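Local coordinates for protein metagenomic carboxyl esterase MGS0156 (Uncultured organism, PDB 5D8M) that probably hydrolyses carboxylic ester bonds, acting as a carboxyl esterase, at residues E39-T42 with A43-D47; L105-D108 with D109-P112. All blocks are in the same frame, centred on the assembly; numbering follows the deposited sequence.

In the fold
Both contacts are local, partly buried and set on the flanks of a parallel sheet, consistent with an alpha/beta-hydrolase-like fold, yet they hold different elements. Contact 1 is a regular turn inside helix 34-48, with one face packed on helix 324-338 and the other partly exposed; its centre lies about 21 Å from the centre of the chain. Contact 2, its centre about 14 Å from the centre of the chain, is the entry from a loop into helix 111-116, beside strands 87-92, 120-123 and 151-157. Repeated backbone bonds dominate the outer contact, whereas the inner one combines a beta turn, a shared carbonyl and a water between two opposite charges that do not touch.

Contact 1: E39-T42 with A43-D47; sequences EIMT and AIMAD
Ala43 N donates to Glu39 O at 3.1 Å, the first of four successive i to i+4 bonds that make residues 39-47 a textbook piece of alpha-helix. The three that follow, Ile44 N to Ile40 O, Met45 N to Met41 O and Ala46 N to Thr42 O, are alike in length. The N-H angles fall gently from 160° to 150° along the series, so each carbonyl of residues 39-42 has a well-directed amide partner one turn on.

The side chains divide by face. On the buried side Ile40 CG2 meets Ile44 CD1 at 3.9 Å, the two branched chains crossing at a slant. In Ile44, CG1 lies beside the backbone N (chi1 -77°), which brings it to 3.3 Å from Ile40 O and lays its methylene against the preceding turn. Selenomethionines Met41 and Met45 meet more loosely, with Met41 CE 4.2 Å from Met45 SE; both also touch helix 324-338.

Polar ends are settled outside this pairing. Thr42 OG1 is hydrogen-bonded to Arg38 O, one turn back in the same helix, while the carboxylate of Glu39 takes the backbone amides of Thr74 and Gly75 through its two oxygens and so ties the helix to a loop. The chemistry therefore splits cleanly: the carbonyls of residues 39-42 are satisfied by amides of the same helix, Met41, Ile44 and Met45 pack on helix 324-338, and Glu39 provides the polar tie to the loop at Thr74 and Gly75.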
loop_
_atom_site.group_PDB
_atom_site.type_symbol
_atom_site.label_atom_id
_atom_site.label_comp_id
_atom_site.label_asym_id
_atom_site.label_seq_id
_atom_site.Cartn_x
_atom_site.Cartn_y
_atom_site.Cartn_z
ATOM N N GLU A 39 18.152 5.551 -4.631
ATOM C CA GLU A 39 19.112 6.596 -4.361
ATOM C C GLU A 39 18.661 7.502 -3.208
ATOM O O GLU A 39 19.429 7.794 -2.299
ATOM C CB GLU A 39 19.315 7.405 -5.642
ATOM C CG GLU A 39 20.452 8.412 -5.636
ATOM C CD GLU A 39 20.665 8.973 -7.028
ATOM O OE1 GLU A 39 19.768 8.791 -7.881
ATOM O OE2 GLU A 39 21.738 9.553 -7.285
ATOM N N ILE A 40 17.414 7.954 -3.272
ATOM C CA ILE A 40 16.835 8.797 -2.235
ATOM C C ILE A 40 16.767 8.067 -0.897
ATOM O O ILE A 40 17.210 8.598 0.134
ATOM C CB ILE A 40 15.432 9.270 -2.649
ATOM C CG1 ILE A 40 15.563 10.324 -3.754
ATOM C CG2 ILE A 40 14.662 9.827 -1.446
ATOM C CD1 ILE A 40 14.219 10.755 -4.361
HETATM N N MSE A 41 16.239 6.844 -0.900
HETATM C CA MSE A 41 16.049 6.132 0.367
HETATM C C MSE A 41 17.403 5.800 0.993
HETATM O O MSE A 41 17.607 5.942 2.203
HETATM C CB MSE A 41 15.210 4.869 0.170
HETATM C CG MSE A 41 14.758 4.228 1.471
HETATM SE SE MSE A 41 13.452 2.805 1.194
HETATM C CE MSE A 41 13.414 2.141 3.059
ATOM N N THR A 42 18.349 5.415 0.153
ATOM C CA THR A 42 19.689 5.085 0.606
ATOM C C THR A 42 20.421 6.284 1.259
ATOM O O THR A 42 21.055 6.133 2.311
ATOM C CB THR A 42 20.515 4.522 -0.578
ATOM O OG1 THR A 42 19.910 3.296 -1.021
ATOM C CG2 THR A 42 21.954 4.261 -0.168
ATOM N N ALA A 43 20.316 7.462 0.639
ATOM C CA ALA A 43 20.896 8.699 1.171
ATOM C C ALA A 43 20.237 9.118 2.480
ATOM O O ALA A 43 20.918 9.576 3.403
ATOM C CB ALA A 43 20.783 9.831 0.139
ATOM N N ILE A 44 18.911 8.947 2.559
ATOM C CA ILE A 44 18.166 9.262 3.779
ATOM C C ILE A 44 18.716 8.466 4.956
ATOM O O ILE A 44 18.971 9.010 6.034
ATOM C CB ILE A 44 16.639 8.990 3.598
ATOM C CG1 ILE A 44 16.013 10.129 2.781
ATOM C CG2 ILE A 44 15.925 8.860 4.949
ATOM C CD1 ILE A 44 14.555 9.925 2.459
HETATM N N MSE A 45 18.928 7.176 4.737
HETATM C CA MSE A 45 19.393 6.316 5.808
HETATM C C MSE A 45 20.850 6.566 6.126
HETATM O O MSE A 45 21.251 6.431 7.276
HETATM C CB MSE A 45 19.157 4.861 5.442
HETATM C CG MSE A 45 17.673 4.588 5.267
HETATM SE SE MSE A 45 17.253 2.801 4.660
HETATM C CE MSE A 45 17.529 1.852 6.349
ATOM N N ALA A 46 21.648 6.932 5.126
ATOM C CA ALA A 46 23.041 7.253 5.422
ATOM C C ALA A 46 23.093 8.558 6.218
ATOM O O ALA A 46 23.952 8.736 7.072
ATOM C CB ALA A 46 23.883 7.353 4.141
ATOM N N ASP A 47 22.156 9.461 5.944
ATOM C CA ASP A 47 22.177 10.789 6.561
ATOM C C ASP A 47 21.619 10.826 7.995
ATOM O O ASP A 47 22.166 11.506 8.848
ATOM C CB ASP A 47 21.391 11.785 5.701
ATOM C CG ASP A 47 21.366 13.187 6.308
ATOM O OD1 ASP A 47 22.344 13.931 6.093
ATOM O OD2 ASP A 47 20.388 13.549 6.998
#

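Contact 2: L105-D108 with D109-P112; sequences LLFD and DARP
Phe107 O accepts from Ala110 N at 2.9 Å, and this carbonyl, which two amides share, lies where the loop passes into the helix. Among the backbone bonds, the Ala110 amide comes from well above the carbonyl plane, with an N-H angle of 147°. A second, weak bond reaches the same oxygen from Arg111 N. Just upstream, Leu105 to Asp108 form a type II beta turn, closed by a weak bond from Asp108 N to Leu105 O; Phe107, with positive phi, occupies its third position.

The apolar contact is a single one: Phe107 CD1 lies 3.9 Å from Ala110 CB, and the ring also packs on Val155 of the central sheet. Aliphatic carbons make van der Waals contacts with backbone oxygens as well. Arg111 folds back over the turn, its CG within 3.3 Å of Phe107 O, and a kink at chi3 (67°) then directs the guanidinium past it. Pro112 CD rests 3.6 Å from Asp108 O.

Charged and water-mediated links form the last group. Asp108 OD1 and Arg111 NH1 stand 4.2 Å apart, too far for a salt bridge, with their carboxylate and guanidinium planes turned 55° from each other. One water acts as intermediary, donating to Asp108 OD1 at 2.7 Å and to Leu106 O at 2.8 Å while accepting from Arg111 NH1 at the guanidinium edge. Arg111 NE is hydrogen-bonded to Thr121, and Asp109 forms a salt bridge with Arg324.

With both its hydrogens and one acceptor site in use, the water links the turn to the Arg111 side chain by hydrogen bonds, and the nearby opposite charges probably also attract directly.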
loop_
_atom_site.group_PDB
_atom_site.type_symbol
_atom_site.label_atom_id
_atom_site.label_comp_id
_atom_site.label_asym_id
_atom_site.label_seq_id
_atom_site.Cartn_x
_atom_site.Cartn_y
_atom_site.Cartn_z
ATOM N N LEU A 105 -1.355 1.306 14.033
ATOM C CA LEU A 105 -1.880 2.343 13.162
ATOM C C LEU A 105 -0.912 2.537 12.013
ATOM O O LEU A 105 0.299 2.517 12.231
ATOM C CB LEU A 105 -2.053 3.670 13.920
ATOM C CG LEU A 105 -3.026 3.629 15.086
ATOM C CD1 LEU A 105 -2.960 4.953 15.877
ATOM C CD2 LEU A 105 -4.451 3.360 14.535
ATOM N N LEU A 106 -1.453 2.755 10.812
ATOM C CA LEU A 106 -0.664 2.825 9.588
ATOM C C LEU A 106 0.524 3.795 9.713
ATOM O O LEU A 106 0.348 4.952 10.080
ATOM C CB LEU A 106 -1.556 3.239 8.411
ATOM C CG LEU A 106 -0.860 3.294 7.039
ATOM C CD1 LEU A 106 -0.412 1.945 6.621
ATOM C CD2 LEU A 106 -1.773 3.905 5.971
ATOM N N PHE A 107 1.727 3.298 9.426
ATOM C CA PHE A 107 2.949 4.112 9.441
ATOM C C PHE A 107 3.162 4.885 10.730
ATOM O O PHE A 107 3.769 5.960 10.731
ATOM C CB PHE A 107 2.959 5.080 8.241
ATOM C CG PHE A 107 3.462 4.437 6.964
ATOM C CD1 PHE A 107 4.768 3.988 6.884
ATOM C CD2 PHE A 107 2.635 4.278 5.862
ATOM C CE1 PHE A 107 5.245 3.371 5.744
ATOM C CE2 PHE A 107 3.091 3.676 4.701
ATOM C CZ PHE A 107 4.399 3.234 4.627
ATOM N N ASP A 108 2.660 4.355 11.840
ATOM C CA ASP A 108 2.634 5.162 13.064
ATOM C C ASP A 108 4.033 5.568 13.519
ATOM O O ASP A 108 4.237 6.691 13.971
ATOM C CB ASP A 108 1.933 4.412 14.201
ATOM C CG ASP A 108 1.221 5.347 15.162
ATOM O OD1 ASP A 108 0.626 6.370 14.708
ATOM O OD2 ASP A 108 1.224 5.038 16.370
ATOM N N ASP A 109 4.986 4.645 13.410
ATOM C CA ASP A 109 6.344 4.919 13.849
ATOM C C ASP A 109 7.148 5.746 12.828
ATOM O O ASP A 109 8.272 6.155 13.112
ATOM C CB ASP A 109 7.064 3.605 14.164
ATOM C CG ASP A 109 7.084 2.605 12.976
ATOM O OD1 ASP A 109 6.355 2.761 11.940
ATOM O OD2 ASP A 109 7.846 1.620 13.130
ATOM N N ALA A 110 6.563 6.002 11.662
ATOM C CA ALA A 110 7.209 6.811 10.619
ATOM C C ALA A 110 6.801 8.292 10.614
ATOM O O ALA A 110 7.476 9.128 10.030
ATOM C CB ALA A 110 6.910 6.214 9.239
ATOM N N ARG A 111 5.681 8.612 11.239
ATOM C CA ARG A 111 5.155 9.974 11.167
ATOM C C ARG A 111 5.995 11.040 11.896
ATOM O O ARG A 111 6.106 12.148 11.372
ATOM C CB ARG A 111 3.710 9.978 11.660
ATOM C CG ARG A 111 2.829 9.096 10.738
ATOM C CD ARG A 111 1.438 8.922 11.304
ATOM N NE ARG A 111 0.701 10.186 11.293
ATOM C CZ ARG A 111 -0.521 10.347 11.808
ATOM N NH1 ARG A 111 -1.148 9.317 12.386
ATOM N NH2 ARG A 111 -1.112 11.539 11.757
ATOM N N PRO A 112 6.619 10.719 13.053
ATOM C CA PRO A 112 7.528 11.740 13.605
ATOM C C PRO A 112 8.658 12.141 12.636
ATOM O O PRO A 112 8.989 13.332 12.541
ATOM C CB PRO A 112 8.098 11.062 14.851
ATOM C CG PRO A 112 6.994 10.125 15.289
ATOM C CD PRO A 112 6.438 9.593 13.997
HETATM O O HOH W 1 -0.559 6.490 12.266
#